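Local coordinates for protein pyrethroid hydrolase (Sphingobium faniae, PDB 5Y5R) that catalyses the hydrolysis of the ester bond of pyrethroid insecticides such as cypermethrin and permethrin, releasing a cyclopropanecarboxylic acid and an alcohol, at residues E27-R32 with L240-A245; L129-P134 with E153-D158; A143-S146 with R150-E153. One frame throughout, in Å; residues are numbered along the deposited sequence.

Interaction 1: residues E27-R32 with L240-A245; sequences EARGYR and LAEAIA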
# COMPACT_ATOMS: atom_id res chain seq x y z
N GLU A 27 -9.74 -4.69 15.21
CA GLU A 27 -9.69 -4.55 16.67
C GLU A 27 -10.62 -5.54 17.36
O GLU A 27 -10.35 -5.96 18.49
CB GLU A 27 -10.00 -3.11 17.07
CG GLU A 27 -8.81 -2.20 16.83
CD GLU A 27 -9.06 -0.72 17.07
OE1 GLU A 27 -10.25 -0.29 17.07
OE2 GLU A 27 -8.05 0.01 17.25
N ALA A 28 -11.73 -5.89 16.73
CA ALA A 28 -12.61 -6.92 17.27
C ALA A 28 -11.97 -8.30 17.22
O ALA A 28 -12.32 -9.17 18.03
CB ALA A 28 -13.94 -6.93 16.51
N ARG A 29 -11.02 -8.52 16.30
CA ARG A 29 -10.27 -9.77 16.25
C ARG A 29 -9.15 -9.82 17.28
O ARG A 29 -8.32 -10.75 17.26
CB ARG A 29 -9.69 -9.98 14.85
CG ARG A 29 -10.67 -10.39 13.79
CD ARG A 29 -10.97 -11.87 14.00
NE ARG A 29 -11.30 -12.54 12.75
CZ ARG A 29 -10.54 -13.47 12.18
NH1 ARG A 29 -10.93 -14.03 11.06
NH2 ARG A 29 -9.38 -13.83 12.73
N GLY A 30 -9.10 -8.83 18.17
CA GLY A 30 -8.14 -8.83 19.23
C GLY A 30 -6.80 -8.27 18.86
O GLY A 30 -5.81 -8.53 19.55
N TYR A 31 -6.74 -7.42 17.83
CA TYR A 31 -5.48 -6.86 17.41
C TYR A 31 -5.44 -5.37 17.73
O TYR A 31 -6.45 -4.67 17.70
CB TYR A 31 -5.25 -7.05 15.91
CG TYR A 31 -5.00 -8.47 15.53
CD1 TYR A 31 -3.75 -9.03 15.74
CD2 TYR A 31 -5.99 -9.27 14.96
CE1 TYR A 31 -3.48 -10.33 15.39
CE2 TYR A 31 -5.73 -10.59 14.62
CZ TYR A 31 -4.47 -11.11 14.84
OH TYR A 31 -4.15 -12.40 14.52
N ARG A 32 -4.25 -4.91 18.06
CA ARG A 32 -3.99 -3.49 18.09
C ARG A 32 -3.71 -3.05 16.66
O ARG A 32 -2.91 -3.67 15.96
CB ARG A 32 -2.83 -3.17 19.01
CG ARG A 32 -2.59 -1.69 19.09
CD ARG A 32 -2.19 -1.28 20.46
NE ARG A 32 -0.97 -0.48 20.44
CZ ARG A 32 -0.47 0.11 21.51
NH1 ARG A 32 -1.09 0.01 22.68
NH2 ARG A 32 0.65 0.81 21.43
N LEU A 240 -12.52 -7.86 3.64
CA LEU A 240 -11.11 -7.50 3.61
C LEU A 240 -10.47 -7.71 4.96
O LEU A 240 -9.42 -8.34 5.06
CB LEU A 240 -10.95 -6.04 3.16
CG LEU A 240 -9.51 -5.54 3.18
CD1 LEU A 240 -8.63 -6.47 2.33
CD2 LEU A 240 -9.41 -4.08 2.69
N ALA A 241 -11.12 -7.20 6.02
CA ALA A 241 -10.58 -7.38 7.36
C ALA A 241 -10.55 -8.85 7.77
O ALA A 241 -9.64 -9.27 8.50
CB ALA A 241 -11.39 -6.54 8.38
N GLU A 242 -11.55 -9.63 7.33
CA GLU A 242 -11.56 -11.07 7.60
C GLU A 242 -10.30 -11.75 7.04
O GLU A 242 -9.65 -12.54 7.73
CB GLU A 242 -12.81 -11.71 6.99
CG GLU A 242 -12.86 -13.23 7.17
CD GLU A 242 -14.14 -13.85 6.60
OE1 GLU A 242 -14.86 -13.15 5.86
OE2 GLU A 242 -14.40 -15.04 6.87
N ALA A 243 -9.98 -11.47 5.78
CA ALA A 243 -8.81 -12.09 5.18
C ALA A 243 -7.54 -11.61 5.87
O ALA A 243 -6.60 -12.39 6.06
CB ALA A 243 -8.76 -11.80 3.69
N ILE A 244 -7.47 -10.33 6.25
CA ILE A 244 -6.28 -9.85 6.95
C ILE A 244 -6.11 -10.56 8.29
O ILE A 244 -5.00 -10.96 8.67
CB ILE A 244 -6.32 -8.32 7.14
CG1 ILE A 244 -6.30 -7.59 5.80
CG2 ILE A 244 -5.16 -7.86 8.00
CD1 ILE A 244 -6.86 -6.14 5.87
N ALA A 245 -7.20 -10.71 9.05
CA ALA A 245 -7.11 -11.32 10.38
C ALA A 245 -6.76 -12.82 10.30
O ALA A 245 -5.96 -13.32 11.11
CB ALA A 245 -8.40 -11.05 11.15
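Arg29 lies with one face of its guanidinium against the methyl group of Ala245, whose CB stands 3.3 Å from NH2 and 3.4 Å from CZ. The aliphatic part of the chain joins in, Arg29 CG coming within 3.5 Å of Ala245 CB. This wrap depends on a bend at chi2 (-77°), which folds the side chain over Ala245 on helix 237-249. Tyr31 adds a looser apolar touch, its CE2 4.4 Å from Ala245 CB. The polar part is electrostatic and runs mostly to the last turns of the same helix: Arg29 NH1 forms a salt bridge with Asp246 and NH2 one with Asp249, which also accepts a hydrogen bond from Tyr31 OH. Within the segments themselves Glu242 offers only a distant opposite charge, its OE2 5.5 Å from Arg29 NH1. A leucine in place of Arg29 would probably leave Asp246 without its cationic mate, and Asp249 with Tyr31 OH but no counter-charge from this side chain. The contact ties the turn between helix 23-28 and edge strand 32-34 to helix 237-249, whose Ala241, Ile244 and Ala245 pack on Leu26 while Ile244 also reaches Ile6 of strand 3-9 and Ile99 of strand 95-101.

Interaction 2: residues L129-P134 with E153-D158; sequences LDLIQP and EVFMGD. With 8NL ((2-methyl-3-phenyl-phenyl)methyl (1~{S})-3-[(~{E})-2-chloranyl-3,3,3-tris(fluoranyl)prop-1-enyl]-2,2-dimethyl-cyclopropane-1-carboxylate), chain G.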
# COMPACT_ATOMS: atom_id res chain seq x y z
N LEU A 129 -1.23 7.38 -14.77
CA LEU A 129 -0.33 8.38 -15.34
C LEU A 129 -1.11 9.46 -16.10
O LEU A 129 -0.62 10.59 -16.22
CB LEU A 129 0.70 7.74 -16.27
CG LEU A 129 1.64 6.70 -15.69
CD1 LEU A 129 2.56 6.14 -16.76
CD2 LEU A 129 2.45 7.28 -14.56
N ASP A 130 -2.30 9.12 -16.59
CA ASP A 130 -3.14 10.10 -17.28
C ASP A 130 -3.67 11.16 -16.32
O ASP A 130 -3.67 12.36 -16.64
CB ASP A 130 -4.32 9.37 -17.92
CG ASP A 130 -5.29 10.31 -18.63
OD1 ASP A 130 -4.88 10.94 -19.61
OD2 ASP A 130 -6.46 10.45 -18.23
N LEU A 131 -4.08 10.74 -15.12
CA LEU A 131 -4.83 11.57 -14.18
C LEU A 131 -3.99 12.17 -13.08
O LEU A 131 -4.48 13.07 -12.38
CB LEU A 131 -5.96 10.75 -13.55
CG LEU A 131 -7.09 10.36 -14.50
CD1 LEU A 131 -7.90 9.23 -13.93
CD2 LEU A 131 -7.98 11.55 -14.82
N ILE A 132 -2.80 11.65 -12.86
CA ILE A 132 -1.86 12.12 -11.86
C ILE A 132 -0.66 12.67 -12.61
O ILE A 132 -0.01 11.95 -13.37
CB ILE A 132 -1.43 10.98 -10.92
CG1 ILE A 132 -2.66 10.32 -10.27
CG2 ILE A 132 -0.42 11.49 -9.92
CD1 ILE A 132 -3.42 11.17 -9.28
N GLN A 133 -0.36 13.95 -12.38
CA GLN A 133 0.62 14.66 -13.19
C GLN A 133 1.80 15.16 -12.36
O GLN A 133 1.70 15.27 -11.13
CB GLN A 133 -0.05 15.81 -13.94
CG GLN A 133 -1.25 15.35 -14.75
CD GLN A 133 -2.05 16.51 -15.30
OE1 GLN A 133 -2.19 17.56 -14.65
NE2 GLN A 133 -2.59 16.33 -16.50
N PRO A 134 2.95 15.36 -12.99
CA PRO A 134 4.12 15.85 -12.25
C PRO A 134 4.01 17.33 -11.88
O PRO A 134 3.37 18.11 -12.59
CB PRO A 134 5.28 15.63 -13.23
CG PRO A 134 4.72 14.63 -14.28
CD PRO A 134 3.28 14.99 -14.38
N GLU A 153 -14.53 8.12 -10.56
CA GLU A 153 -14.93 6.82 -11.08
C GLU A 153 -13.74 5.89 -11.25
O GLU A 153 -13.94 4.67 -11.28
CB GLU A 153 -15.68 6.91 -12.40
CG GLU A 153 -14.95 7.58 -13.50
CD GLU A 153 -15.87 7.95 -14.65
OE1 GLU A 153 -17.11 7.98 -14.48
OE2 GLU A 153 -15.35 8.16 -15.74
N VAL A 154 -12.53 6.43 -11.40
CA VAL A 154 -11.31 5.62 -11.57
C VAL A 154 -10.74 5.17 -10.23
O VAL A 154 -10.43 3.99 -10.03
CB VAL A 154 -10.27 6.40 -12.40
CG1 VAL A 154 -8.95 5.76 -12.36
CG2 VAL A 154 -10.73 6.52 -13.85
N PHE A 155 -10.51 6.12 -9.31
CA PHE A 155 -9.87 5.83 -8.04
C PHE A 155 -10.82 5.59 -6.87
O PHE A 155 -10.42 4.90 -5.93
CB PHE A 155 -8.94 6.97 -7.65
CG PHE A 155 -7.73 7.11 -8.51
CD1 PHE A 155 -6.59 6.38 -8.24
CD2 PHE A 155 -7.72 8.01 -9.59
CE1 PHE A 155 -5.45 6.55 -8.99
CE2 PHE A 155 -6.58 8.16 -10.38
CZ PHE A 155 -5.44 7.42 -10.07
N MSE A 156 -11.99 6.22 -6.84
CA MSE A 156 -12.90 6.23 -5.65
C MSE A 156 -14.27 5.59 -5.96
O MSE A 156 -15.28 5.88 -5.30
CB MSE A 156 -13.16 7.65 -5.14
CG MSE A 156 -11.93 8.49 -4.75
SE MSE A 156 -12.27 10.44 -4.90
CE MSE A 156 -11.22 10.77 -6.57
N GLY A 157 -14.30 4.75 -6.99
CA GLY A 157 -15.53 4.07 -7.35
C GLY A 157 -16.04 3.12 -6.29
O GLY A 157 -17.22 2.77 -6.32
N ASP A 158 -15.15 2.63 -5.42
CA ASP A 158 -15.50 1.72 -4.33
C ASP A 158 -16.11 2.42 -3.12
O ASP A 158 -16.48 1.72 -2.17
CB ASP A 158 -14.29 0.92 -3.85
CG ASP A 158 -13.83 -0.09 -4.88
OD1 ASP A 158 -14.32 -1.25 -4.83
OD2 ASP A 158 -12.97 0.25 -5.70
C 8NL G . -4.23 8.44 -5.74
C8 8NL G . -7.21 10.94 -4.59
C9 8NL G . -7.45 12.27 -4.92
C10 8NL G . -7.42 12.68 -6.25
C11 8NL G . -7.14 11.70 -7.20
C12 8NL G . -6.91 10.37 -6.85
C13 8NL G . -4.07 5.63 -4.61
O 8NL G . -3.44 5.31 -5.87
CL 8NL G . 0.90 5.38 -11.55
C21 8NL G . 0.27 5.38 -9.90
C22 8NL G . -0.04 6.72 -9.27
F2 8NL G . -1.35 6.86 -9.24
F1 8NL G . 0.46 6.85 -8.06
F 8NL G . 0.50 7.64 -10.04
C20 8NL G . 0.04 4.22 -9.27
C16 8NL G . -0.46 4.18 -7.85
C17 8NL G . -0.92 2.75 -7.60
C18 8NL G . 0.34 2.46 -6.81
C19 8NL G . -1.07 1.92 -8.89
C15 8NL G . -1.91 3.94 -7.45
C14 8NL G . -2.18 4.54 -6.07
O1 8NL G . -1.34 4.44 -5.17
C2 8NL G . -5.33 6.51 -4.61
C3 8NL G . -6.45 5.96 -4.01
C4 8NL G . -7.66 6.65 -3.93
C5 8NL G . -7.76 7.95 -4.43
C6 8NL G . -6.66 8.55 -5.04
C1 8NL G . -5.44 7.83 -5.12
C7 8NL G . -6.91 9.97 -5.53
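Leu131 and Val154 mark the nearest backbone approach, CA to CA 9.2 Å, where the ends of helices 126-131 and 148-155 come together with no hydrogen bond between the segments. They meet tip to tip, Leu131 CD1 lying 3.9 Å from Val154 CG2. Leu131 CD1 also lies 3.9 Å from Phe155 CE2, the two side chains running antiparallel alongside each other. Phe155 CG stands anti to the carbonyl carbon (chi1 -69°), which turns the ring toward Leu131 and Ile132, and Ile132 CG1 lies 4.0 Å from Phe155 CZ. These residues belong to the region inserted between strands 95-101 and 194-199 of the alpha/beta-hydrolase sheet, the cap that covers the active site in this superfamily, and here Leu129, Ile132 and Phe155 line the pocket of the bound pyrethroid. C12 of the ligand's outer phenyl ring lies over one face of Phe155, toward its rim, 3.7 Å from CG, and the benzylic ring presses on the base of the side chain, C5 3.6 Å from Phe155 CB. Ile132 CG1 lies 3.8 Å from F2 and Leu129 CD2 touches the chlorine. The Phe155 side chain lies about 4 Å from that of His230, probably of the charge relay system.

Interaction 3: residues A143-S146 with R150-E153; sequences ADFS and RLRE. With 8NL ((2-methyl-3-phenyl-phenyl)methyl (1~{S})-3-[(~{E})-2-chloranyl-3,3,3-tris(fluoranyl)prop-1-enyl]-2,2-dimethyl-cyclopropane-1-carboxylate), chain G.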
# COMPACT_ATOMS: atom_id res chain seq x y z
N ALA A 143 -3.06 15.20 -8.57
CA ALA A 143 -4.18 14.78 -9.42
C ALA A 143 -4.62 15.89 -10.37
O ALA A 143 -4.43 17.09 -10.12
CB ALA A 143 -5.36 14.32 -8.57
N ASP A 144 -5.17 15.48 -11.50
CA ASP A 144 -5.70 16.43 -12.47
C ASP A 144 -7.10 16.89 -12.06
O ASP A 144 -8.10 16.27 -12.43
CB ASP A 144 -5.69 15.78 -13.84
CG ASP A 144 -6.24 16.66 -14.90
OD1 ASP A 144 -6.54 17.85 -14.61
OD2 ASP A 144 -6.37 16.15 -16.04
N PHE A 145 -7.21 18.04 -11.39
CA PHE A 145 -8.54 18.42 -10.92
C PHE A 145 -9.43 18.99 -12.01
O PHE A 145 -10.61 19.23 -11.75
CB PHE A 145 -8.43 19.39 -9.74
CG PHE A 145 -7.86 18.74 -8.53
CD1 PHE A 145 -8.53 17.69 -7.92
CD2 PHE A 145 -6.60 19.06 -8.09
CE1 PHE A 145 -7.98 17.04 -6.81
CE2 PHE A 145 -6.04 18.41 -7.00
CZ PHE A 145 -6.73 17.39 -6.36
N SER A 146 -8.95 19.06 -13.25
CA SER A 146 -9.88 19.40 -14.31
C SER A 146 -10.85 18.26 -14.63
O SER A 146 -11.86 18.52 -15.28
CB SER A 146 -9.10 19.80 -15.57
OG SER A 146 -8.44 18.68 -16.18
N ARG A 150 -13.96 11.84 -13.58
CA ARG A 150 -13.01 10.81 -13.98
C ARG A 150 -12.17 10.34 -12.80
O ARG A 150 -11.90 9.14 -12.65
CB ARG A 150 -12.10 11.35 -15.08
CG ARG A 150 -11.39 10.31 -15.85
CD ARG A 150 -12.35 9.51 -16.68
NE ARG A 150 -11.67 8.34 -17.23
CZ ARG A 150 -12.18 7.11 -17.17
NH1 ARG A 150 -13.36 6.94 -16.62
NH2 ARG A 150 -11.51 6.08 -17.67
N LEU A 151 -11.72 11.28 -11.96
CA LEU A 151 -10.92 10.92 -10.80
C LEU A 151 -11.70 10.03 -9.87
O LEU A 151 -11.16 9.06 -9.32
CB LEU A 151 -10.45 12.16 -10.03
CG LEU A 151 -9.40 13.06 -10.65
CD1 LEU A 151 -9.24 14.34 -9.81
CD2 LEU A 151 -8.08 12.29 -10.77
N ARG A 152 -12.98 10.37 -9.65
CA ARG A 152 -13.83 9.59 -8.75
C ARG A 152 -14.08 8.19 -9.30
O ARG A 152 -13.88 7.18 -8.60
CB ARG A 152 -15.17 10.27 -8.54
CG ARG A 152 -16.04 9.55 -7.48
CD ARG A 152 -17.51 9.86 -7.64
NE ARG A 152 -18.12 9.36 -8.89
CZ ARG A 152 -18.59 8.12 -9.05
NH1 ARG A 152 -18.52 7.24 -8.05
NH2 ARG A 152 -19.16 7.75 -10.19
N GLU A 153 -14.53 8.12 -10.56
CA GLU A 153 -14.93 6.82 -11.08
C GLU A 153 -13.74 5.89 -11.25
O GLU A 153 -13.94 4.67 -11.28
CB GLU A 153 -15.68 6.91 -12.40
CG GLU A 153 -14.95 7.58 -13.50
CD GLU A 153 -15.87 7.95 -14.65
OE1 GLU A 153 -17.11 7.98 -14.48
OE2 GLU A 153 -15.35 8.16 -15.74
C 8NL G . -4.23 8.44 -5.74
C8 8NL G . -7.21 10.94 -4.59
C9 8NL G . -7.45 12.27 -4.92
C10 8NL G . -7.42 12.68 -6.25
C11 8NL G . -7.14 11.70 -7.20
C12 8NL G . -6.91 10.37 -6.85
C13 8NL G . -4.07 5.63 -4.61
O 8NL G . -3.44 5.31 -5.87
CL 8NL G . 0.90 5.38 -11.55
C21 8NL G . 0.27 5.38 -9.90
C22 8NL G . -0.04 6.72 -9.27
F2 8NL G . -1.35 6.86 -9.24
F1 8NL G . 0.46 6.85 -8.06
F 8NL G . 0.50 7.64 -10.04
C20 8NL G . 0.04 4.22 -9.27
C16 8NL G . -0.46 4.18 -7.85
C17 8NL G . -0.92 2.75 -7.60
C18 8NL G . 0.34 2.46 -6.81
C19 8NL G . -1.07 1.92 -8.89
C15 8NL G . -1.91 3.94 -7.45
C14 8NL G . -2.18 4.54 -6.07
O1 8NL G . -1.34 4.44 -5.17
C2 8NL G . -5.33 6.51 -4.61
C3 8NL G . -6.45 5.96 -4.01
C4 8NL G . -7.66 6.65 -3.93
C5 8NL G . -7.76 7.95 -4.43
C6 8NL G . -6.66 8.55 -5.04
C1 8NL G . -5.44 7.83 -5.12
C7 8NL G . -6.91 9.97 -5.53
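Leu151 sets its CG anti to the carbonyl carbon (chi1 -70°) and extends at chi2, which carries its two methyls across to the 143-146 loop. Phe145 has nearly the same first torsion, and that brings its ring back to Leu151 although its CB points away. One methyl, Leu151 CD1, sits 3.4 Å from the carbonyl oxygen Asp144 O and 3.9 Å from Phe145 CD1, the two side chains crossing at about a right angle. The other, Leu151 CD2, turns to Ala143 CB at 4.0 Å. The loop is shaped as an Asx turn: Asp144 OD1 accepts from the backbone N of Ser146 (3.0 Å) and from Ser146 OG (2.6 Å), both from the same face of the carboxylate, the amide from well above its plane. The turn leads from strand 140-143 of the small antiparallel sheet into helix 148-155, and the second oxygen of Asp144, OD2, forms a salt bridge with Arg147, just before that helix. On the helix itself Arg150 NH1 makes a salt bridge to Glu153 OE2, the carboxylate sitting in the plane of the guanidinium at its edge. Ala143 and Leu151 together bound the outer phenyl ring of the pyrethroid: its C11 lies 3.5 Å from Ala143 CB and 3.7 Å from Leu151 CD2.

Interactions 2 and 3 adjoin, their centres about 6 Å apart; both use helix 148-155, share Glu153 and touch the bound pyrethroid. They also meet directly, Leu131 O lying 2.7 Å from Asp144 N in a probable hydrogen bond where helix 126-131 ends and strand 140-143 gives way to its loop. Interaction 1 is on the alpha/beta core, about 29 and about 32 Å from interactions 2 and 3, centre to centre, where helices 23-28 and 237-249 come together beside the parallel sheet. Along the chain its first segment precedes and its second follows all the others, so the two ends of the fold meet there while the residues between them supply the cap and much of the ligand pocket.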